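Local coordinates for protein putative ATPase Rv3679 (Mycobacterium tuberculosis H37Rv, PDB 6BS3) that hydrolyses ATP as one subunit of the heterodimeric BagAB ATPase complex, whose activity is required for resistance to nitric oxide and to elevated glycerol, at residues L91-E96 with T138-E143; A98-L103 with A115-G120; P164-I169 with L221-E226; A253-G258 with Q290-I295. All coordinates share one frame; numbering follows the deposited sequence.

Overall arrangement
All four contacts rest on carbon packing, and none has a direct hydrogen bond between its segments. Contacts 1 and 2 share helix 95-107, touch each other through Glu96 and Arg117, and lie on the same side of the chain's centre. Contact 1 is buried and joins sheet to helix. Contact 2 is farther out, with a sulfur-and-ring interior and an arginine at its exposed margin. Contact 3 lies closest to the centre and to the bound ADP, and adds a water bridge to its packing. Contact 4 is partly buried, on the opposite side of the centre from contacts 1 and 2. It is the alanine-rich one, and its two backbones come nearest each other.

Contact 1: L91-E96 with T138-E143; sequences LAIDIE and TGKIKE
This is a buried apolar contact between the end of an inner sheet strand and the helix packed against it. Leu91 closes strand 86-92 together with Ala92, and Ile93 begins the short link to helix 95-107. Both side chains point at helix 130-146. The aliphatic part of Lys140 receives them. CD2 of Leu91 meets CE of Lys140 at 3.9 Å, the two side chains crossing at about a right angle. CD1 of Ile93 reaches CG of Lys140 at 4.0 Å, and the same methyl lies 4.3 Å from CG1 of Ile141. Helix 130-146 thus packs on the central sheet of a P-loop NTPase fold of the ArsA type. Strand 86-92 pairs there with strand 51-56, through backbone bonds of Leu91 to Leu54 and Glu56. Lys140 bends at its second torsion (chi2 63°), which lays its carbons across the two apolar side chains and carries the ammonium group past them. NZ of Lys140 then forms a salt bridge with OE1 of Glu143, one helical turn on, at 2.9 Å. The ammonium nitrogen sits above the carboxylate plane, 45° out of it. Arg147 is a second cationic partner of the same oxygen. Tyr74 packs on both Leu91 and Lys140.

Contact 2: A98-L103 with A115-G120; sequences AFLEYL and AMRRIG
Leu100 and Arg117 have the closest alpha carbons between the two segments, with CA of Leu100 8.7 Å from CA of Arg117. Segment 98-103 is helical throughout. Segment 115-120 runs from helix 110-117 into the turn that follows. A Schellman motif ends that helix: Gly120, with positive phi (64°), gives a weak bond from its N to the O of Arg117, and Ala121 N bonds to Met116 O. The spacing is filled by side chains. Met116 reaches in with its thioether. CE of Met116 lies at the edge of the Phe99 ring, near the ring plane, 4.2 Å from CE2 of Phe99. SD of Met116 lies 4.2 Å from CD1 of Leu103. CD1 of Leu103 also sits 3.8 Å above one face of the Phe99 ring, offset toward the rim. On the exposed margin Arg117 bends at chi3 (63°), bringing its NH1 to 3.7 Å from CD1 of Leu100. The guanidinium meets the methyl obliquely. Val122 adds apolar packing to Phe99, Leu100 and Met116. Apolar side chains of the other protein chain pack on Leu103 and Met116. The result is a helical hairpin of helices 95-107 and 110-117 at the subunit interface.

Contact 3: P164-I169 with L221-E226; sequences PPTGRI and LEAIEE
The methyl of Ala223 makes this small contact. It points from helix 214-229 at the loop that follows strand 158-162. There CB of Ala223 lies 4.0 Å from the carbonyl O of Thr166 and 4.2 Å from CB of Thr166. With OG1 of Thr166 between its backbone N and carbonyl carbon (chi1 59°), CB is the side-chain atom nearest the methyl. CB of Ala223 also lies 4.4 Å from CG2 of Ile169. The backbones come close, with CA of Thr166 5.8 Å from CA of Ala223, and so small a side chain suits the spacing. A water adds a second link. It donates to O of Thr166 at 2.7 Å and to OE1 of Glu226 at 3.2 Å. It therefore ties the loop to the helix one turn beyond Ala223. The Thr166 carbonyl is thus flanked by a methyl and bonded by a water.

The next shell sets the loop in place. N of Arg168 bonds back to O of Pro165, and N of Ile169 makes a weak bond to the same oxygen. This tight turn leads into helix 169-172, with Arg168 at its N-cap position. Pro164 O accepts a hydrogen bond from the hydroxyl of Thr27, near the end of strand 23-28. Thr27 also packs on Thr166 and Ile169. On the helix side, Ala223 rests on Leu208 of strand 204-210.

The side chain of Thr166 is about 6 Å from that of the ATP-binding Lys34 and about 9 Å from the bound ADP. The contact therefore joins helix 214-229 to a loop beside the Walker A P-loop, next to the nucleotide site of an ArsA-family ATPase.

Contact 4: A253-G258 with Q290-I295; sequences AKAAEG and QHATRI
Three alanines and one threonine make this contact, so most of its side chains have no rotamer to choose. Ala292 is central. It points from the long helix 278-302 at the region where helix 249-255 gives way to a turn, and CB of Ala292 lies 3.6 Å from CB of Ala255. CB of Ala292 is also 3.7 Å from N of Ala256, so it sits against the backbone as well as against a side chain. In return CB of Ala256 lies 3.9 Å from the carbonyl O of Ala292. Short side chains let the two backbones come near, with CA of Ala256 only 4.5 Å from CA of Thr293.

Thr293 is the one residue here with a torsion to set. Its OG1 is anti to the carbonyl carbon and beside the backbone N (chi1 -54°). This turns the hydroxyl back along its own helix, where it hydrogen-bonds to the O of Ile289. Across the contact OG1 of Thr293 only packs, 3.8 Å from O of Ala256.

Leu252, one turn before Ala255, also packs on Ala292. Val260 touches Ala255. The chain leaves the shorter helix through Gly258, which has positive phi (105°) and makes a weak bond from its N to O of Ala255. This is a close helix-to-helix packing through alanines, in which a Schellman motif ends the shorter helix beside the long one.

Contact 1: L91-E96 with T138-E143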
loop_
_atom_site.group_PDB
_atom_site.type_symbol
_atom_site.label_atom_id
_atom_site.label_comp_id
_atom_site.label_asym_id
_atom_site.label_seq_id
_atom_site.Cartn_x
_atom_site.Cartn_y
_atom_site.Cartn_z
ATOM N N LEU A 91 -21.790 -4.828 -1.034
ATOM C CA LEU A 91 -22.172 -3.665 -0.239
ATOM C C LEU A 91 -20.994 -2.693 -0.047
ATOM O O LEU A 91 -20.108 -2.946 0.762
ATOM C CB LEU A 91 -22.882 -3.984 1.099
ATOM C CG LEU A 91 -23.312 -2.717 1.917
ATOM C CD1 LEU A 91 -24.451 -1.904 1.222
ATOM C CD2 LEU A 91 -23.682 -3.083 3.342
ATOM N N ALA A 92 -20.981 -1.594 -0.811
ATOM C CA ALA A 92 -19.961 -0.547 -0.646
ATOM C C ALA A 92 -20.570 0.385 0.412
ATOM O O ALA A 92 -21.536 1.099 0.109
ATOM C CB ALA A 92 -19.737 0.199 -1.964
ATOM N N ILE A 93 -20.132 0.258 1.684
ATOM C CA ILE A 93 -20.713 1.084 2.757
ATOM C C ILE A 93 -20.383 2.574 2.518
ATOM O O ILE A 93 -19.226 2.931 2.289
ATOM C CB ILE A 93 -20.327 0.622 4.202
ATOM C CG1 ILE A 93 -20.798 -0.827 4.501
ATOM C CG2 ILE A 93 -20.875 1.613 5.258
ATOM C CD1 ILE A 93 -20.177 -1.451 5.847
ATOM N N ASP A 94 -21.417 3.411 2.518
ATOM C CA ASP A 94 -21.316 4.859 2.369
ATOM C C ASP A 94 -21.425 5.378 3.811
ATOM O O ASP A 94 -22.502 5.290 4.411
ATOM C CB ASP A 94 -22.473 5.345 1.477
ATOM C CG ASP A 94 -22.599 6.838 1.218
ATOM O OD1 ASP A 94 -22.206 7.636 2.098
ATOM O OD2 ASP A 94 -23.130 7.208 0.153
ATOM N N ILE A 95 -20.292 5.836 4.391
ATOM C CA ILE A 95 -20.211 6.287 5.794
ATOM C C ILE A 95 -21.155 7.466 6.082
ATOM O O ILE A 95 -21.747 7.525 7.161
ATOM C CB ILE A 95 -18.740 6.560 6.269
ATOM C CG1 ILE A 95 -18.631 6.592 7.811
ATOM C CG2 ILE A 95 -18.130 7.831 5.650
ATOM C CD1 ILE A 95 -18.803 5.296 8.487
ATOM N N GLU A 96 -21.318 8.370 5.102
ATOM C CA GLU A 96 -22.195 9.534 5.203
ATOM C C GLU A 96 -23.656 9.097 5.326
ATOM O O GLU A 96 -24.322 9.502 6.276
ATOM C CB GLU A 96 -21.939 10.486 4.038
ATOM C CG GLU A 96 -22.940 11.618 3.915
ATOM C CD GLU A 96 -22.400 12.886 3.281
ATOM O OE1 GLU A 96 -23.163 13.876 3.245
ATOM O OE2 GLU A 96 -21.232 12.899 2.818
ATOM N N THR A 138 -18.564 -1.270 11.867
ATOM C CA THR A 138 -18.663 -2.590 12.511
ATOM C C THR A 138 -20.130 -2.878 12.890
ATOM O O THR A 138 -20.541 -4.042 12.921
ATOM C CB THR A 138 -17.731 -2.704 13.751
ATOM O OG1 THR A 138 -18.128 -1.732 14.729
ATOM C CG2 THR A 138 -16.246 -2.561 13.405
ATOM N N GLY A 139 -20.877 -1.822 13.196
ATOM C CA GLY A 139 -22.293 -1.925 13.540
ATOM C C GLY A 139 -23.126 -2.357 12.348
ATOM O O GLY A 139 -24.028 -3.182 12.493
ATOM N N LYS A 140 -22.811 -1.833 11.154
ATOM C CA LYS A 140 -23.495 -2.194 9.906
ATOM C C LYS A 140 -23.118 -3.618 9.493
ATOM O O LYS A 140 -23.978 -4.356 9.022
ATOM C CB LYS A 140 -23.200 -1.179 8.776
ATOM C CG LYS A 140 -23.860 -1.503 7.426
ATOM C CD LYS A 140 -25.374 -1.500 7.493
ATOM C CE LYS A 140 -25.998 -2.062 6.245
ATOM N NZ LYS A 140 -27.468 -2.225 6.401
ATOM N N ILE A 141 -21.838 -3.997 9.678
ATOM C CA ILE A 141 -21.325 -5.338 9.396
ATOM C C ILE A 141 -22.117 -6.342 10.260
ATOM O O ILE A 141 -22.646 -7.310 9.722
ATOM C CB ILE A 141 -19.794 -5.410 9.655
ATOM C CG1 ILE A 141 -18.999 -4.655 8.538
ATOM C CG2 ILE A 141 -19.318 -6.883 9.802
ATOM C CD1 ILE A 141 -17.393 -4.432 8.905
ATOM N N LYS A 142 -22.268 -6.057 11.569
ATOM C CA LYS A 142 -23.023 -6.899 12.491
ATOM C C LYS A 142 -24.500 -7.063 12.055
ATOM O O LYS A 142 -25.053 -8.155 12.179
ATOM C CB LYS A 142 -22.905 -6.346 13.918
ATOM C CG LYS A 142 -23.515 -7.237 15.001
ATOM C CD LYS A 142 -24.747 -6.596 15.573
ATOM C CE LYS A 142 -25.360 -7.410 16.679
ATOM N NZ LYS A 142 -26.639 -6.800 17.118
ATOM N N GLU A 143 -25.121 -5.985 11.557
ATOM C CA GLU A 143 -26.512 -5.982 11.089
ATOM C C GLU A 143 -26.688 -6.942 9.890
ATOM O O GLU A 143 -27.707 -7.618 9.816
ATOM C CB GLU A 143 -26.969 -4.539 10.744
ATOM C CG GLU A 143 -28.454 -4.384 10.389
ATOM C CD GLU A 143 -28.858 -4.766 8.972
ATOM O OE1 GLU A 143 -28.057 -4.533 8.036
ATOM O OE2 GLU A 143 -29.976 -5.304 8.798
#

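Contact 2: A98-L103 with A115-G120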
loop_
_atom_site.group_PDB
_atom_site.type_symbol
_atom_site.label_atom_id
_atom_site.label_comp_id
_atom_site.label_asym_id
_atom_site.label_seq_id
_atom_site.Cartn_x
_atom_site.Cartn_y
_atom_site.Cartn_z
ATOM N N ALA A 98 -24.605 6.012 6.192
ATOM C CA ALA A 98 -24.654 5.185 7.421
ATOM C C ALA A 98 -24.815 6.072 8.668
ATOM O O ALA A 98 -25.539 5.699 9.588
ATOM C CB ALA A 98 -23.415 4.294 7.541
ATOM N N PHE A 99 -24.183 7.257 8.678
ATOM C CA PHE A 99 -24.309 8.217 9.781
ATOM C C PHE A 99 -25.747 8.790 9.882
ATOM O O PHE A 99 -26.276 8.883 10.990
ATOM C CB PHE A 99 -23.234 9.325 9.699
ATOM C CG PHE A 99 -23.240 10.312 10.850
ATOM C CD1 PHE A 99 -23.281 9.872 12.168
ATOM C CD2 PHE A 99 -23.208 11.681 10.615
ATOM C CE1 PHE A 99 -23.313 10.786 13.226
ATOM C CE2 PHE A 99 -23.211 12.592 11.675
ATOM C CZ PHE A 99 -23.256 12.140 12.973
ATOM N N LEU A 100 -26.386 9.106 8.724
ATOM C CA LEU A 100 -27.777 9.593 8.651
ATOM C C LEU A 100 -28.766 8.513 9.101
ATOM O O LEU A 100 -29.730 8.818 9.798
ATOM C CB LEU A 100 -28.150 10.075 7.231
ATOM C CG LEU A 100 -27.310 11.174 6.577
ATOM C CD1 LEU A 100 -27.891 11.553 5.242
ATOM C CD2 LEU A 100 -27.250 12.398 7.420
ATOM N N GLU A 101 -28.513 7.256 8.706
ATOM C CA GLU A 101 -29.288 6.070 9.079
ATOM C C GLU A 101 -29.283 5.925 10.616
ATOM O O GLU A 101 -30.311 5.653 11.220
ATOM C CB GLU A 101 -28.602 4.842 8.462
ATOM C CG GLU A 101 -29.461 3.914 7.624
ATOM C CD GLU A 101 -28.686 2.818 6.908
ATOM O OE1 GLU A 101 -27.580 2.435 7.369
ATOM O OE2 GLU A 101 -29.198 2.341 5.869
ATOM N N TYR A 102 -28.105 6.125 11.231
ATOM C CA TYR A 102 -27.846 6.035 12.665
ATOM C C TYR A 102 -28.562 7.158 13.411
ATOM O O TYR A 102 -29.285 6.867 14.358
ATOM C CB TYR A 102 -26.326 6.065 12.873
ATOM C CG TYR A 102 -25.806 6.146 14.288
ATOM C CD1 TYR A 102 -25.417 4.998 14.971
ATOM C CD2 TYR A 102 -25.519 7.374 14.872
ATOM C CE1 TYR A 102 -24.838 5.069 16.239
ATOM C CE2 TYR A 102 -24.949 7.459 16.141
ATOM C CZ TYR A 102 -24.608 6.303 16.820
ATOM O OH TYR A 102 -24.038 6.384 18.067
ATOM N N LEU A 103 -28.393 8.425 12.971
ATOM C CA LEU A 103 -29.052 9.589 13.571
ATOM C C LEU A 103 -30.567 9.427 13.579
ATOM O O LEU A 103 -31.208 9.696 14.594
ATOM C CB LEU A 103 -28.681 10.879 12.822
ATOM C CG LEU A 103 -27.359 11.539 13.185
ATOM C CD1 LEU A 103 -27.009 12.595 12.172
ATOM C CD2 LEU A 103 -27.421 12.179 14.548
ATOM N N ALA A 115 -30.066 18.130 6.878
ATOM C CA ALA A 115 -29.607 19.520 6.851
ATOM C C ALA A 115 -28.067 19.575 6.851
ATOM O O ALA A 115 -27.487 20.434 6.187
ATOM C CB ALA A 115 -30.161 20.279 8.047
ATOM N N MET A 116 -27.418 18.644 7.584
ATOM C CA MET A 116 -25.961 18.501 7.704
ATOM C C MET A 116 -25.316 18.090 6.377
ATOM O O MET A 116 -24.205 18.522 6.084
ATOM C CB MET A 116 -25.607 17.441 8.753
ATOM C CG MET A 116 -25.921 17.837 10.160
ATOM S SD MET A 116 -25.542 16.460 11.247
ATOM C CE MET A 116 -23.795 16.757 11.549
ATOM N N ARG A 117 -25.993 17.220 5.608
ATOM C CA ARG A 117 -25.535 16.730 4.307
ATOM C C ARG A 117 -25.407 17.916 3.313
ATOM O O ARG A 117 -24.403 18.021 2.611
ATOM C CB ARG A 117 -26.490 15.632 3.795
ATOM C CG ARG A 117 -26.177 15.095 2.397
ATOM C CD ARG A 117 -27.194 14.080 1.899
ATOM N NE ARG A 117 -28.538 14.645 1.760
ATOM C CZ ARG A 117 -29.657 13.935 1.874
ATOM N NH1 ARG A 117 -29.603 12.629 2.109
ATOM N NH2 ARG A 117 -30.839 14.526 1.758
ATOM N N ARG A 118 -26.380 18.842 3.340
ATOM C CA ARG A 118 -26.439 20.034 2.487
ATOM C C ARG A 118 -25.345 21.081 2.778
ATOM O O ARG A 118 -25.222 22.024 1.995
ATOM C CB ARG A 118 -27.842 20.685 2.538
ATOM C CG ARG A 118 -28.978 19.763 2.104
ATOM C CD ARG A 118 -30.320 20.470 2.172
ATOM N NE ARG A 118 -31.433 19.519 2.244
ATOM C CZ ARG A 118 -32.300 19.440 3.253
ATOM N NH1 ARG A 118 -32.209 20.272 4.285
ATOM N NH2 ARG A 118 -33.272 18.538 3.230
ATOM N N ILE A 119 -24.572 20.932 3.892
ATOM C CA ILE A 119 -23.492 21.854 4.304
ATOM C C ILE A 119 -22.153 21.111 4.581
ATOM O O ILE A 119 -21.241 21.692 5.185
ATOM C CB ILE A 119 -23.897 22.803 5.487
ATOM C CG1 ILE A 119 -24.261 22.029 6.774
ATOM C CG2 ILE A 119 -25.006 23.782 5.085
ATOM C CD1 ILE A 119 -23.690 22.621 8.059
ATOM N N GLY A 120 -22.068 19.847 4.137
ATOM C CA GLY A 120 -20.905 18.972 4.268
ATOM C C GLY A 120 -20.499 18.608 5.682
ATOM O O GLY A 120 -19.340 18.244 5.908
#

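Contact 3: P164-I169 with L221-E226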
loop_
_atom_site.group_PDB
_atom_site.type_symbol
_atom_site.label_atom_id
_atom_site.label_comp_id
_atom_site.label_asym_id
_atom_site.label_seq_id
_atom_site.Cartn_x
_atom_site.Cartn_y
_atom_site.Cartn_z
ATOM N N PRO A 164 -10.009 -3.081 6.575
ATOM C CA PRO A 164 -8.845 -2.191 6.588
ATOM C C PRO A 164 -7.498 -2.976 6.649
ATOM O O PRO A 164 -7.479 -4.164 7.014
ATOM C CB PRO A 164 -9.084 -1.347 7.853
ATOM C CG PRO A 164 -10.539 -1.379 8.067
ATOM C CD PRO A 164 -10.870 -2.803 7.745
ATOM N N PRO A 165 -6.353 -2.352 6.271
ATOM C CA PRO A 165 -5.082 -3.101 6.264
ATOM C C PRO A 165 -4.559 -3.536 7.641
ATOM O O PRO A 165 -5.125 -3.173 8.672
ATOM C CB PRO A 165 -4.116 -2.131 5.545
ATOM C CG PRO A 165 -4.665 -0.789 5.818
ATOM C CD PRO A 165 -6.157 -0.969 5.781
ATOM N N THR A 166 -3.447 -4.296 7.650
ATOM C CA THR A 166 -2.813 -4.842 8.872
ATOM C C THR A 166 -2.454 -3.790 9.937
ATOM O O THR A 166 -2.525 -4.100 11.133
ATOM C CB THR A 166 -1.588 -5.723 8.545
ATOM O OG1 THR A 166 -0.625 -4.960 7.830
ATOM C CG2 THR A 166 -1.956 -6.948 7.717
ATOM N N GLY A 167 -2.100 -2.576 9.508
ATOM C CA GLY A 167 -1.732 -1.492 10.414
ATOM C C GLY A 167 -2.901 -0.826 11.112
ATOM O O GLY A 167 -2.703 -0.093 12.080
ATOM N N ARG A 168 -4.140 -1.082 10.639
ATOM C CA ARG A 168 -5.371 -0.471 11.159
ATOM C C ARG A 168 -6.412 -1.467 11.658
ATOM O O ARG A 168 -7.391 -1.048 12.282
ATOM C CB ARG A 168 -6.013 0.400 10.056
ATOM C CG ARG A 168 -5.148 1.563 9.598
ATOM C CD ARG A 168 -5.845 2.430 8.575
ATOM N NE ARG A 168 -5.164 3.718 8.441
ATOM C CZ ARG A 168 -5.723 4.827 7.964
ATOM N NH1 ARG A 168 -6.992 4.822 7.567
ATOM N NH2 ARG A 168 -5.022 5.951 7.890
ATOM N N ILE A 169 -6.243 -2.767 11.354
ATOM C CA ILE A 169 -7.239 -3.807 11.659
ATOM C C ILE A 169 -7.550 -3.945 13.156
ATOM O O ILE A 169 -8.732 -4.051 13.502
ATOM C CB ILE A 169 -6.916 -5.190 10.997
ATOM C CG1 ILE A 169 -8.126 -6.161 11.052
ATOM C CG2 ILE A 169 -5.630 -5.859 11.544
ATOM C CD1 ILE A 169 -9.383 -5.738 10.245
ATOM N N LEU A 221 2.613 -10.832 11.073
ATOM C CA LEU A 221 3.050 -11.311 12.394
ATOM C C LEU A 221 2.629 -10.355 13.523
ATOM O O LEU A 221 2.060 -10.799 14.521
ATOM C CB LEU A 221 4.575 -11.547 12.413
ATOM C CG LEU A 221 5.112 -12.675 11.520
ATOM C CD1 LEU A 221 6.632 -12.630 11.433
ATOM C CD2 LEU A 221 4.666 -14.025 12.017
ATOM N N GLU A 222 2.890 -9.041 13.339
ATOM C CA GLU A 222 2.551 -7.960 14.265
ATOM C C GLU A 222 1.046 -7.832 14.470
ATOM O O GLU A 222 0.624 -7.535 15.589
ATOM C CB GLU A 222 3.117 -6.631 13.763
ATOM C CG GLU A 222 4.620 -6.500 13.951
ATOM C CD GLU A 222 5.285 -5.356 13.210
ATOM O OE1 GLU A 222 6.512 -5.179 13.385
ATOM O OE2 GLU A 222 4.589 -4.637 12.456
ATOM N N ALA A 223 0.238 -8.044 13.395
ATOM C CA ALA A 223 -1.226 -8.009 13.453
ATOM C C ALA A 223 -1.771 -9.223 14.207
ATOM O O ALA A 223 -2.592 -9.032 15.093
ATOM C CB ALA A 223 -1.835 -7.924 12.058
ATOM N N ILE A 224 -1.287 -10.446 13.906
ATOM C CA ILE A 224 -1.695 -11.687 14.608
ATOM C C ILE A 224 -1.484 -11.560 16.131
ATOM O O ILE A 224 -2.384 -11.910 16.897
ATOM C CB ILE A 224 -1.012 -12.958 14.005
ATOM C CG1 ILE A 224 -1.664 -13.315 12.657
ATOM C CG2 ILE A 224 -1.042 -14.159 14.985
ATOM C CD1 ILE A 224 -0.978 -14.370 11.816
ATOM N N GLU A 225 -0.333 -11.017 16.552
ATOM C CA GLU A 225 0.029 -10.808 17.961
ATOM C C GLU A 225 -0.942 -9.828 18.646
ATOM O O GLU A 225 -1.443 -10.132 19.734
ATOM C CB GLU A 225 1.491 -10.323 18.058
ATOM C CG GLU A 225 2.033 -10.103 19.465
ATOM C CD GLU A 225 3.482 -9.643 19.535
ATOM O OE1 GLU A 225 3.911 -8.843 18.667
ATOM O OE2 GLU A 225 4.189 -10.080 20.475
ATOM N N GLU A 226 -1.228 -8.679 17.991
ATOM C CA GLU A 226 -2.147 -7.652 18.488
ATOM C C GLU A 226 -3.564 -8.243 18.571
ATOM O O GLU A 226 -4.268 -8.017 19.550
ATOM C CB GLU A 226 -2.171 -6.480 17.504
ATOM C CG GLU A 226 -1.677 -5.153 18.032
ATOM C CD GLU A 226 -1.859 -4.006 17.054
ATOM O OE1 GLU A 226 -1.550 -4.183 15.851
ATOM O OE2 GLU A 226 -2.315 -2.925 17.493
HETATM O O HOH W 1 -3.671 -3.441 13.521
#

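Contact 4: A253-G258 with Q290-I295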
loop_
_atom_site.group_PDB
_atom_site.type_symbol
_atom_site.label_atom_id
_atom_site.label_comp_id
_atom_site.label_asym_id
_atom_site.label_seq_id
_atom_site.Cartn_x
_atom_site.Cartn_y
_atom_site.Cartn_z
ATOM N N ALA A 253 19.423 -24.904 -3.796
ATOM C CA ALA A 253 20.335 -24.509 -2.719
ATOM C C ALA A 253 21.731 -24.199 -3.253
ATOM O O ALA A 253 22.347 -23.226 -2.808
ATOM C CB ALA A 253 20.405 -25.598 -1.667
ATOM N N LYS A 254 22.207 -25.004 -4.236
ATOM C CA LYS A 254 23.508 -24.831 -4.884
ATOM C C LYS A 254 23.507 -23.603 -5.800
ATOM O O LYS A 254 24.420 -22.782 -5.699
ATOM C CB LYS A 254 23.907 -26.093 -5.670
ATOM C CG LYS A 254 24.567 -27.165 -4.822
ATOM C CD LYS A 254 25.113 -28.290 -5.692
ATOM C CE LYS A 254 25.872 -29.320 -4.890
ATOM N NZ LYS A 254 26.569 -30.301 -5.766
ATOM N N ALA A 255 22.477 -23.475 -6.679
ATOM C CA ALA A 255 22.310 -22.363 -7.628
ATOM C C ALA A 255 22.193 -20.983 -6.957
ATOM O O ALA A 255 22.620 -19.989 -7.548
ATOM C CB ALA A 255 21.132 -22.620 -8.551
ATOM N N ALA A 256 21.662 -20.933 -5.709
ATOM C CA ALA A 256 21.553 -19.710 -4.903
ATOM C C ALA A 256 22.944 -19.216 -4.470
ATOM O O ALA A 256 23.090 -18.045 -4.111
ATOM C CB ALA A 256 20.688 -19.963 -3.682
ATOM N N GLU A 257 23.965 -20.110 -4.517
ATOM C CA GLU A 257 25.368 -19.820 -4.176
ATOM C C GLU A 257 26.247 -19.545 -5.409
ATOM O O GLU A 257 27.376 -19.072 -5.258
ATOM C CB GLU A 257 25.981 -20.936 -3.300
ATOM C CG GLU A 257 25.553 -20.892 -1.839
ATOM C CD GLU A 257 25.925 -19.631 -1.079
ATOM O OE1 GLU A 257 27.127 -19.449 -0.776
ATOM O OE2 GLU A 257 25.013 -18.824 -0.788
ATOM N N GLY A 258 25.711 -19.828 -6.600
ATOM C CA GLY A 258 26.377 -19.635 -7.886
ATOM C C GLY A 258 26.865 -20.915 -8.539
ATOM O O GLY A 258 27.648 -20.859 -9.491
ATOM N N GLN A 290 20.050 -16.298 -10.498
ATOM C CA GLN A 290 19.215 -15.170 -10.094
ATOM C C GLN A 290 17.814 -15.605 -9.698
ATOM O O GLN A 290 17.275 -15.067 -8.735
ATOM C CB GLN A 290 19.210 -14.073 -11.167
ATOM C CG GLN A 290 20.519 -13.270 -11.158
ATOM C CD GLN A 290 20.704 -12.329 -12.323
ATOM O OE1 GLN A 290 19.748 -11.867 -12.942
ATOM N NE2 GLN A 290 21.959 -12.006 -12.634
ATOM N N HIS A 291 17.251 -16.615 -10.386
ATOM C CA HIS A 291 15.940 -17.176 -10.055
ATOM C C HIS A 291 16.028 -17.874 -8.687
ATOM O O HIS A 291 15.214 -17.596 -7.808
ATOM C CB HIS A 291 15.494 -18.166 -11.143
ATOM C CG HIS A 291 14.295 -18.971 -10.759
ATOM N ND1 HIS A 291 13.014 -18.513 -10.995
ATOM C CD2 HIS A 291 14.225 -20.158 -10.119
ATOM C CE1 HIS A 291 12.211 -19.440 -10.511
ATOM N NE2 HIS A 291 12.895 -20.449 -9.976
ATOM N N ALA A 292 17.031 -18.759 -8.520
ATOM C CA ALA A 292 17.314 -19.506 -7.289
ATOM C C ALA A 292 17.594 -18.581 -6.106
ATOM O O ALA A 292 17.154 -18.899 -5.005
ATOM C CB ALA A 292 18.477 -20.452 -7.502
ATOM N N THR A 293 18.280 -17.424 -6.336
ATOM C CA THR A 293 18.546 -16.396 -5.308
ATOM C C THR A 293 17.204 -15.754 -4.864
ATOM O O THR A 293 17.011 -15.467 -3.683
ATOM C CB THR A 293 19.554 -15.343 -5.825
ATOM O OG1 THR A 293 20.743 -15.987 -6.291
ATOM C CG2 THR A 293 19.926 -14.305 -4.765
ATOM N N ARG A 294 16.277 -15.562 -5.809
ATOM C CA ARG A 294 14.966 -15.000 -5.524
ATOM C C ARG A 294 14.101 -15.987 -4.717
ATOM O O ARG A 294 13.488 -15.570 -3.740
ATOM C CB ARG A 294 14.269 -14.536 -6.817
ATOM C CG ARG A 294 12.981 -13.767 -6.560
ATOM C CD ARG A 294 12.126 -13.626 -7.797
ATOM N NE ARG A 294 10.794 -13.129 -7.448
ATOM C CZ ARG A 294 9.868 -12.772 -8.329
ATOM N NH1 ARG A 294 10.119 -12.841 -9.630
ATOM N NH2 ARG A 294 8.683 -12.341 -7.916
ATOM N N ILE A 295 14.090 -17.285 -5.097
ATOM C CA ILE A 295 13.329 -18.349 -4.410
ATOM C C ILE A 295 13.817 -18.544 -2.965
ATOM O O ILE A 295 12.997 -18.597 -2.047
ATOM C CB ILE A 295 13.329 -19.697 -5.216
ATOM C CG1 ILE A 295 12.860 -19.524 -6.687
ATOM C CG2 ILE A 295 12.526 -20.800 -4.512
ATOM C CD1 ILE A 295 11.367 -18.990 -6.931
#